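Local atomic coordinates of transglutaminase-like enzymes, putative cysteine protease (Cytophaga hutchinsonii, PDB entry 3ISR), a protein that is of unknown physiological function but is probably a transglutaminase-like hydrolase of the papain-related clan, perhaps acting as a cysteine protease. Residues I31-T39 with S64-L72; R121-L131 with S166-I174. One frame throughout, in Å; residues are numbered along the deposited sequence.

Interaction 1. Residues I31-T39 with S64-L72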
loop_
_atom_site.group_PDB
_atom_site.type_symbol
_atom_site.label_atom_id
_atom_site.label_comp_id
_atom_site.label_asym_id
_atom_site.label_seq_id
_atom_site.Cartn_x
_atom_site.Cartn_y
_atom_site.Cartn_z
ATOM N N ILE B 31 -18.922 -17.056 -13.372
ATOM C CA ILE B 31 -18.609 -16.720 -14.745
ATOM C C ILE B 31 -17.251 -17.322 -14.986
ATOM O O ILE B 31 -16.263 -16.929 -14.341
ATOM C CB ILE B 31 -18.522 -15.207 -14.999
ATOM C CG1 ILE B 31 -19.819 -14.518 -14.567
ATOM C CG2 ILE B 31 -18.238 -14.941 -16.501
ATOM C CD1 ILE B 31 -19.765 -12.982 -14.715
ATOM N N PHE B 32 -17.211 -18.275 -15.910
ATOM C CA PHE B 32 -15.995 -18.998 -16.198
ATOM C C PHE B 32 -15.363 -18.546 -17.505
ATOM O O PHE B 32 -16.049 -18.074 -18.408
ATOM C CB PHE B 32 -16.289 -20.499 -16.305
ATOM C CG PHE B 32 -16.673 -21.141 -15.010
ATOM C CD1 PHE B 32 -15.757 -21.249 -13.975
ATOM C CD2 PHE B 32 -17.945 -21.679 -14.843
ATOM C CE1 PHE B 32 -16.103 -21.867 -12.782
ATOM C CE2 PHE B 32 -18.300 -22.302 -13.656
ATOM C CZ PHE B 32 -17.377 -22.392 -12.622
ATOM N N ASN B 33 -14.050 -18.725 -17.609
ATOM C CA ASN B 33 -13.368 -18.482 -18.867
ATOM C C ASN B 33 -12.418 -19.619 -19.173
ATOM O O ASN B 33 -11.229 -19.544 -18.817
ATOM C CB ASN B 33 -12.612 -17.158 -18.820
ATOM C CG ASN B 33 -12.074 -16.758 -20.165
ATOM O OD1 ASN B 33 -12.638 -17.108 -21.226
ATOM N ND2 ASN B 33 -10.979 -16.025 -20.144
ATOM N N VAL B 34 -12.955 -20.676 -19.803
ATOM C CA VAL B 34 -12.189 -21.894 -20.087
ATOM C C VAL B 34 -12.135 -22.298 -21.567
ATOM O O VAL B 34 -11.240 -23.047 -21.965
ATOM C CB VAL B 34 -12.653 -23.124 -19.207
ATOM C CG1 VAL B 34 -12.587 -22.782 -17.715
ATOM C CG2 VAL B 34 -14.053 -23.585 -19.593
ATOM N N HIS B 35 -13.093 -21.821 -22.369
ATOM C CA HIS B 35 -13.142 -22.089 -23.809
ATOM C C HIS B 35 -11.962 -21.503 -24.582
ATOM O O HIS B 35 -11.528 -20.369 -24.309
ATOM C CB HIS B 35 -14.401 -21.471 -24.394
ATOM C CG HIS B 35 -15.641 -22.243 -24.092
ATOM N ND1 HIS B 35 -16.233 -22.232 -22.847
ATOM C CD2 HIS B 35 -16.393 -23.059 -24.867
ATOM C CE1 HIS B 35 -17.300 -23.014 -22.870
ATOM N NE2 HIS B 35 -17.418 -23.526 -24.084
ATOM N N ALA B 36 -11.483 -22.240 -25.581
ATOM C CA ALA B 36 -10.489 -21.691 -26.496
ATOM C C ALA B 36 -11.143 -20.594 -27.319
ATOM O O ALA B 36 -12.338 -20.664 -27.610
ATOM C CB ALA B 36 -9.918 -22.778 -27.409
ATOM N N LEU B 37 -10.382 -19.553 -27.649
ATOM C CA LEU B 37 -10.916 -18.466 -28.455
ATOM C C LEU B 37 -10.943 -18.889 -29.925
ATOM O O LEU B 37 -10.117 -19.694 -30.351
ATOM C CB LEU B 37 -10.042 -17.212 -28.300
ATOM C CG LEU B 37 -10.666 -15.857 -28.657
ATOM C CD1 LEU B 37 -11.875 -15.491 -27.785
ATOM C CD2 LEU B 37 -9.616 -14.748 -28.585
ATOM N N ARG B 38 -11.907 -18.349 -30.670
ATOM C CA ARG B 38 -11.958 -18.451 -32.130
ATOM C C ARG B 38 -11.452 -17.151 -32.721
ATOM O O ARG B 38 -12.016 -16.080 -32.451
ATOM C CB ARG B 38 -13.389 -18.651 -32.602
ATOM C CG ARG B 38 -13.929 -20.024 -32.354
ATOM C CD ARG B 38 -15.188 -20.225 -33.174
ATOM N NE ARG B 38 -15.694 -21.585 -33.034
ATOM C CZ ARG B 38 -16.523 -21.974 -32.074
ATOM N NH1 ARG B 38 -16.946 -21.102 -31.170
ATOM N NH2 ARG B 38 -16.933 -23.238 -32.017
ATOM N N THR B 39 -10.375 -17.238 -33.496
ATOM C CA THR B 39 -9.798 -16.071 -34.148
ATOM C C THR B 39 -9.524 -16.403 -35.610
ATOM O O THR B 39 -9.736 -17.542 -36.055
ATOM C CB THR B 39 -8.471 -15.639 -33.476
ATOM O OG1 THR B 39 -7.463 -16.635 -33.695
ATOM C CG2 THR B 39 -8.669 -15.433 -31.963
ATOM N N SER B 64 -15.807 -6.266 -26.848
ATOM C CA SER B 64 -14.440 -6.430 -27.382
ATOM C C SER B 64 -14.220 -7.792 -28.049
ATOM O O SER B 64 -13.450 -7.908 -29.009
ATOM C CB SER B 64 -13.398 -6.212 -26.270
ATOM O OG SER B 64 -13.475 -7.232 -25.260
ATOM N N GLY B 65 -14.886 -8.816 -27.525
ATOM C CA GLY B 65 -14.870 -10.145 -28.119
ATOM C C GLY B 65 -13.589 -10.952 -27.981
ATOM O O GLY B 65 -13.369 -11.880 -28.768
ATOM N N THR B 66 -12.748 -10.643 -26.991
ATOM C CA THR B 66 -11.475 -11.360 -26.874
ATOM C C THR B 66 -11.489 -12.429 -25.763
ATOM O O THR B 66 -10.446 -12.777 -25.204
ATOM C CB THR B 66 -10.285 -10.398 -26.674
ATOM O OG1 THR B 66 -10.488 -9.643 -25.470
ATOM C CG2 THR B 66 -10.132 -9.433 -27.883
ATOM N N SER B 67 -12.682 -12.913 -25.431
ATOM C CA SER B 67 -12.839 -14.044 -24.500
ATOM C C SER B 67 -14.239 -14.584 -24.640
ATOM O O SER B 67 -15.160 -13.840 -24.999
ATOM C CB SER B 67 -12.630 -13.607 -23.054
ATOM O OG SER B 67 -13.353 -12.427 -22.800
ATOM N N ARG B 68 -14.390 -15.870 -24.341
ATOM C CA ARG B 68 -15.674 -16.539 -24.365
ATOM C C ARG B 68 -15.987 -16.890 -22.938
ATOM O O ARG B 68 -15.340 -17.766 -22.355
ATOM C CB ARG B 68 -15.598 -17.828 -25.192
ATOM C CG ARG B 68 -15.287 -17.574 -26.655
ATOM C CD ARG B 68 -14.997 -18.871 -27.396
ATOM N NE ARG B 68 -16.167 -19.741 -27.435
ATOM C CZ ARG B 68 -16.144 -21.044 -27.728
ATOM N NH1 ARG B 68 -15.006 -21.665 -28.016
ATOM N NH2 ARG B 68 -17.283 -21.734 -27.745
ATOM N N PHE B 69 -16.973 -16.210 -22.373
ATOM C CA PHE B 69 -17.373 -16.471 -20.998
ATOM C C PHE B 69 -18.563 -17.418 -20.961
ATOM O O PHE B 69 -19.367 -17.424 -21.883
ATOM C CB PHE B 69 -17.741 -15.156 -20.313
ATOM C CG PHE B 69 -16.580 -14.202 -20.159
ATOM C CD1 PHE B 69 -15.544 -14.487 -19.265
ATOM C CD2 PHE B 69 -16.536 -13.017 -20.889
ATOM C CE1 PHE B 69 -14.457 -13.607 -19.095
ATOM C CE2 PHE B 69 -15.470 -12.110 -20.736
ATOM C CZ PHE B 69 -14.414 -12.406 -19.827
ATOM N N VAL B 70 -18.666 -18.226 -19.907
ATOM C CA VAL B 70 -19.876 -19.019 -19.687
ATOM C C VAL B 70 -20.334 -18.813 -18.261
ATOM O O VAL B 70 -19.515 -18.768 -17.341
ATOM C CB VAL B 70 -19.695 -20.551 -19.975
ATOM C CG1 VAL B 70 -19.463 -20.808 -21.469
ATOM C CG2 VAL B 70 -18.569 -21.126 -19.153
ATOM N N ARG B 71 -21.637 -18.690 -18.068
ATOM C CA ARG B 71 -22.138 -18.455 -16.727
ATOM C C ARG B 71 -23.279 -19.375 -16.345
ATOM O O ARG B 71 -24.085 -19.780 -17.192
ATOM C CB ARG B 71 -22.532 -16.991 -16.524
ATOM C CG ARG B 71 -23.506 -16.471 -17.537
ATOM C CD ARG B 71 -23.947 -15.034 -17.208
ATOM N NE ARG B 71 -24.637 -14.472 -18.358
ATOM C CZ ARG B 71 -24.970 -13.193 -18.490
ATOM N NH1 ARG B 71 -25.596 -12.792 -19.586
ATOM N NH2 ARG B 71 -24.683 -12.320 -17.526
ATOM N N LEU B 72 -23.326 -19.685 -15.055
ATOM C CA LEU B 72 -24.338 -20.552 -14.474
ATOM C C LEU B 72 -24.529 -20.154 -13.030
ATOM O O LEU B 72 -23.659 -19.497 -12.443
ATOM C CB LEU B 72 -23.897 -22.024 -14.547
ATOM C CG LEU B 72 -22.604 -22.484 -13.865
ATOM C CD1 LEU B 72 -22.771 -22.616 -12.355
ATOM C CD2 LEU B 72 -22.211 -23.848 -14.458
HETATM O O HOH W 1 -15.410 -20.242 -20.922
HETATM O O HOH W 2 -12.157 -17.622 -24.402
#
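Arg68 carries its guanidinium between His35 and Arg38: CD2 of His35 lies 3.2 Å above one face, toward the rim, while Arg38 NH1 sits over the centre of the opposite face. At the edge, in the guanidinium plane, Ala36 O accepts NH1 of Arg68 at 2.9 Å. The His35 ring is turned 60° from that plane, and its CE1 meets Val70 CG1 at 3.4 Å. Because the Arg68 chain bends at chi3 (64°), its head can reach back to the carbonyl of Ala36. The closeness of the two arginines is probably eased by Glu47 and Glu59, which form salt bridges with Arg68. These side chains follow on from an antiparallel strand pair in the bacterial transglutaminase N-terminal family region. Phe32 and Val70 form the hydrogen-bonded pair, Phe32 N reaching Val70 O at 2.8 Å and Val70 N returning to Phe32 O; CB of Phe32 also touches Val70 CG2. From His35 and Arg68 onward the backbones stand farther apart. Water bridges the segments: one molecule accepts from Val34 N (2.7 Å) and donates to Arg68 O, with His35 ND1 also bonded to it. On the face that carries Ile31 and Arg71, CG2 of Ile31 packs 3.9 Å from Phe69 CB.

Interaction 2. Residues R121-L131 with S166-I174; sequences RYCQSDKLQKL and SQTSAFDTI
Gln124 spreads its amide across the start of helix 170-176: OE1 accepts Phe171 N at 3.1 Å, and NE2 donates to Ser169 OG, which lies almost in the amide plane, at 2.8 Å. The donor Phe171 N stands above the plane of the Gln124 carbonyl and not on a lone pair, whereas the neighbouring bond from Ala170 N to Tyr122 O is nearly straight, 174° at the hydrogen. A bend at chi2 (97°) brings the amide over these backbone groups. Replacing Gln124 by an alanine is likely to leave Phe171 N without this acceptor and Ser169 OG without its amide donor. Ser169 is the N-cap, and Ser169 N donates to Asp172 OD2 at 2.9 Å, one half of a capping box; the backbone of 121-131 and Gln124 thus take up two N-H groups of the first helical turn. Further along, Lys127 passes over one face of the Phe171 ring as a cation-pi contact, NZ 4.7 Å from the centroid, and Leu128 CD2 packs against both Phe171 and Ile174. At the other end Arg121 NH2 makes a bent hydrogen bond to Gln167 O, in the carbonyl plane but tilted from its own guanidinium plane, and also a salt bridge to Asp126 of the second subunit. The Tyr122 ring lies against Arg182 and His186 of helix 181-194, in the transglutaminase-like superfamily region.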
loop_
_atom_site.group_PDB
_atom_site.type_symbol
_atom_site.label_atom_id
_atom_site.label_comp_id
_atom_site.label_asym_id
_atom_site.label_seq_id
_atom_site.Cartn_x
_atom_site.Cartn_y
_atom_site.Cartn_z
ATOM N N ARG B 121 -6.390 -2.395 -13.081
ATOM C CA ARG B 121 -6.417 -2.820 -11.668
ATOM C C ARG B 121 -5.099 -3.424 -11.149
ATOM O O ARG B 121 -4.583 -3.017 -10.097
ATOM C CB ARG B 121 -7.575 -3.804 -11.415
ATOM C CG ARG B 121 -7.552 -4.489 -10.015
ATOM C CD ARG B 121 -7.658 -3.512 -8.796
ATOM N NE ARG B 121 -7.551 -4.333 -7.590
ATOM C CZ ARG B 121 -6.413 -4.651 -6.973
ATOM N NH1 ARG B 121 -5.242 -4.175 -7.401
ATOM N NH2 ARG B 121 -6.444 -5.461 -5.917
ATOM N N TYR B 122 -4.570 -4.412 -11.866
ATOM C CA TYR B 122 -3.379 -5.134 -11.413
ATOM C C TYR B 122 -2.086 -4.653 -12.055
ATOM O O TYR B 122 -1.039 -5.248 -11.845
ATOM C CB TYR B 122 -3.566 -6.634 -11.693
ATOM C CG TYR B 122 -4.805 -7.155 -11.014
ATOM C CD1 TYR B 122 -4.851 -7.297 -9.623
ATOM C CD2 TYR B 122 -5.952 -7.459 -11.755
ATOM C CE1 TYR B 122 -6.025 -7.750 -8.988
ATOM C CE2 TYR B 122 -7.113 -7.920 -11.143
ATOM C CZ TYR B 122 -7.142 -8.054 -9.765
ATOM O OH TYR B 122 -8.286 -8.524 -9.180
ATOM N N CYS B 123 -2.156 -3.579 -12.852
ATOM C CA CYS B 123 -0.986 -3.100 -13.595
ATOM C C CYS B 123 -0.911 -1.578 -13.443
ATOM O O CYS B 123 -1.333 -0.820 -14.339
ATOM C CB CYS B 123 -1.062 -3.488 -15.078
ATOM S SG CYS B 123 -1.294 -5.243 -15.400
ATOM N N GLN B 124 -0.377 -1.137 -12.295
ATOM C CA GLN B 124 -0.336 0.300 -11.934
ATOM C C GLN B 124 0.875 0.969 -12.563
ATOM O O GLN B 124 1.840 1.378 -11.880
ATOM C CB GLN B 124 -0.344 0.476 -10.412
ATOM C CG GLN B 124 -1.494 -0.265 -9.681
ATOM C CD GLN B 124 -1.054 -1.611 -9.118
ATOM O OE1 GLN B 124 -0.263 -2.344 -9.741
ATOM N NE2 GLN B 124 -1.555 -1.944 -7.926
ATOM N N SER B 125 0.826 1.069 -13.888
ATOM C CA SER B 125 1.948 1.530 -14.674
ATOM C C SER B 125 2.253 2.972 -14.352
ATOM O O SER B 125 3.404 3.411 -14.414
ATOM C CB SER B 125 1.658 1.362 -16.178
ATOM O OG SER B 125 0.323 1.748 -16.496
ATOM N N ASP B 126 1.220 3.703 -13.956
ATOM C CA ASP B 126 1.410 5.100 -13.589
ATOM C C ASP B 126 2.226 5.272 -12.295
ATOM O O ASP B 126 2.754 6.340 -12.059
ATOM C CB ASP B 126 0.045 5.817 -13.495
ATOM C CG ASP B 126 -0.880 5.202 -12.449
ATOM O OD1 ASP B 126 -1.012 3.966 -12.397
ATOM O OD2 ASP B 126 -1.484 5.971 -11.672
ATOM N N LYS B 127 2.316 4.247 -11.450
ATOM C CA LYS B 127 3.141 4.337 -10.233
ATOM C C LYS B 127 4.566 3.847 -10.453
ATOM O O LYS B 127 5.401 3.870 -9.533
ATOM C CB LYS B 127 2.511 3.542 -9.092
ATOM C CG LYS B 127 1.178 4.147 -8.607
ATOM C CD LYS B 127 0.594 3.347 -7.447
ATOM C CE LYS B 127 0.621 4.120 -6.138
ATOM N NZ LYS B 127 -0.256 3.458 -5.125
ATOM N N LEU B 128 4.831 3.381 -11.660
ATOM C CA LEU B 128 6.114 2.723 -11.952
ATOM C C LEU B 128 6.925 3.404 -13.059
ATOM O O LEU B 128 7.909 2.845 -13.530
ATOM C CB LEU B 128 5.863 1.236 -12.289
ATOM C CG LEU B 128 5.287 0.384 -11.151
ATOM C CD1 LEU B 128 4.908 -1.019 -11.632
ATOM C CD2 LEU B 128 6.264 0.289 -9.983
ATOM N N GLN B 129 6.542 4.618 -13.450
ATOM C CA GLN B 129 7.240 5.308 -14.551
ATOM C C GLN B 129 8.728 5.608 -14.261
ATOM O O GLN B 129 9.594 5.346 -15.097
ATOM C CB GLN B 129 6.529 6.620 -14.933
ATOM C CG GLN B 129 5.076 6.490 -15.371
ATOM C CD GLN B 129 4.409 7.859 -15.560
ATOM O OE1 GLN B 129 4.674 8.553 -16.538
ATOM N NE2 GLN B 129 3.543 8.248 -14.615
ATOM N N LYS B 130 9.026 6.167 -13.085
ATOM C CA LYS B 130 10.426 6.490 -12.764
ATOM C C LYS B 130 11.259 5.251 -12.681
ATOM O O LYS B 130 12.345 5.205 -13.235
ATOM C CB LYS B 130 10.548 7.273 -11.466
ATOM C CG LYS B 130 10.575 8.752 -11.683
ATOM C CD LYS B 130 10.992 9.477 -10.422
ATOM C CE LYS B 130 10.684 10.954 -10.539
ATOM N NZ LYS B 130 11.448 11.564 -11.673
ATOM N N LEU B 131 10.723 4.243 -11.993
ATOM C CA LEU B 131 11.396 2.960 -11.829
ATOM C C LEU B 131 11.697 2.323 -13.179
ATOM O O LEU B 131 12.815 1.887 -13.406
ATOM C CB LEU B 131 10.553 2.000 -10.962
ATOM C CG LEU B 131 11.081 0.576 -10.701
ATOM C CD1 LEU B 131 10.610 0.070 -9.329
ATOM C CD2 LEU B 131 10.669 -0.423 -11.817
ATOM N N SER B 166 -5.505 -13.339 -5.421
ATOM C CA SER B 166 -6.147 -12.620 -6.520
ATOM C C SER B 166 -6.027 -11.096 -6.373
ATOM O O SER B 166 -6.197 -10.359 -7.348
ATOM C CB SER B 166 -7.608 -13.046 -6.671
ATOM O OG SER B 166 -8.366 -12.579 -5.570
ATOM N N GLN B 167 -5.724 -10.623 -5.169
ATOM C CA GLN B 167 -5.576 -9.178 -4.931
ATOM C C GLN B 167 -4.216 -8.629 -5.341
ATOM O O GLN B 167 -4.062 -7.419 -5.534
ATOM C CB GLN B 167 -5.867 -8.825 -3.458
ATOM C CG GLN B 167 -7.321 -9.078 -3.048
ATOM C CD GLN B 167 -7.633 -8.576 -1.634
ATOM O OE1 GLN B 167 -6.771 -8.016 -0.949
ATOM N NE2 GLN B 167 -8.878 -8.759 -1.204
ATOM N N THR B 168 -3.226 -9.519 -5.464
ATOM C CA THR B 168 -1.854 -9.136 -5.789
ATOM C C THR B 168 -1.740 -8.470 -7.158
ATOM O O THR B 168 -2.340 -8.935 -8.148
ATOM C CB THR B 168 -0.931 -10.380 -5.762
ATOM O OG1 THR B 168 -1.138 -11.120 -4.542
ATOM C CG2 THR B 168 0.530 -10.010 -5.875
ATOM N N SER B 169 -0.936 -7.413 -7.229
ATOM C CA SER B 169 -0.786 -6.628 -8.455
ATOM C C SER B 169 0.679 -6.459 -8.788
ATOM O O SER B 169 1.562 -6.779 -7.979
ATOM C CB SER B 169 -1.403 -5.236 -8.235
ATOM O OG SER B 169 -0.686 -4.506 -7.232
ATOM N N ALA B 170 0.947 -5.890 -9.964
ATOM C CA ALA B 170 2.297 -5.556 -10.354
ATOM C C ALA B 170 3.009 -4.706 -9.296
ATOM O O ALA B 170 4.202 -4.906 -9.053
ATOM C CB ALA B 170 2.317 -4.824 -11.690
ATOM N N PHE B 171 2.295 -3.749 -8.706
ATOM C CA PHE B 171 2.904 -2.863 -7.711
ATOM C C PHE B 171 3.388 -3.641 -6.488
ATOM O O PHE B 171 4.385 -3.268 -5.878
ATOM C CB PHE B 171 1.948 -1.726 -7.310
ATOM C CG PHE B 171 2.605 -0.622 -6.535
ATOM C CD1 PHE B 171 3.468 0.282 -7.163
ATOM C CD2 PHE B 171 2.374 -0.495 -5.169
ATOM C CE1 PHE B 171 4.089 1.309 -6.430
ATOM C CE2 PHE B 171 2.984 0.543 -4.438
ATOM C CZ PHE B 171 3.838 1.443 -5.084
ATOM N N ASP B 172 2.697 -4.729 -6.155
ATOM C CA ASP B 172 3.123 -5.603 -5.063
ATOM C C ASP B 172 4.326 -6.436 -5.477
ATOM O O ASP B 172 5.316 -6.516 -4.744
ATOM C CB ASP B 172 1.993 -6.521 -4.623
ATOM C CG ASP B 172 0.757 -5.760 -4.234
ATOM O OD1 ASP B 172 0.891 -4.737 -3.528
ATOM O OD2 ASP B 172 -0.347 -6.189 -4.630
ATOM N N THR B 173 4.252 -7.038 -6.661
ATOM C CA THR B 173 5.273 -7.999 -7.088
ATOM C C THR B 173 6.631 -7.320 -7.243
ATOM O O THR B 173 7.666 -7.942 -7.010
ATOM C CB THR B 173 4.841 -8.720 -8.401
ATOM O OG1 THR B 173 3.580 -9.351 -8.170
ATOM C CG2 THR B 173 5.852 -9.804 -8.806
ATOM N N ILE B 174 6.629 -6.037 -7.604
ATOM C CA ILE B 174 7.878 -5.332 -7.837
ATOM C C ILE B 174 8.740 -5.270 -6.545
ATOM O O ILE B 174 9.964 -5.182 -6.619
ATOM C CB ILE B 174 7.657 -3.938 -8.545
ATOM C CG1 ILE B 174 8.938 -3.389 -9.194
ATOM C CG2 ILE B 174 7.112 -2.899 -7.589
ATOM C CD1 ILE B 174 9.602 -4.303 -10.216
HETATM O O HOH W 3 -3.068 -4.731 -5.395
HETATM O O HOH W 4 -9.066 -9.778 -6.347
#

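How the interactions relate
From the N terminus, interaction 1 comes first: strand 28-32 leads into 31-39, and the chain then runs through strands 43-52 and 58-60 before strand 69-74 closes the loop within the N-terminal domain. After the long strand 78-96 the chain reaches 121-131, passes through helices 129-136 and 142-156, and returns at 166-174 to close interaction 2. The two loops lie in series, neither nesting nor crossing. Interaction 1 joins neighbouring strands of a sheet, whereas interaction 2 brings the approach to helix 129-136 against the start of helix 170-176 in the transglutaminase-like part. Their nearest atoms are about 12 Å apart, yet both contacts touch the second subunit.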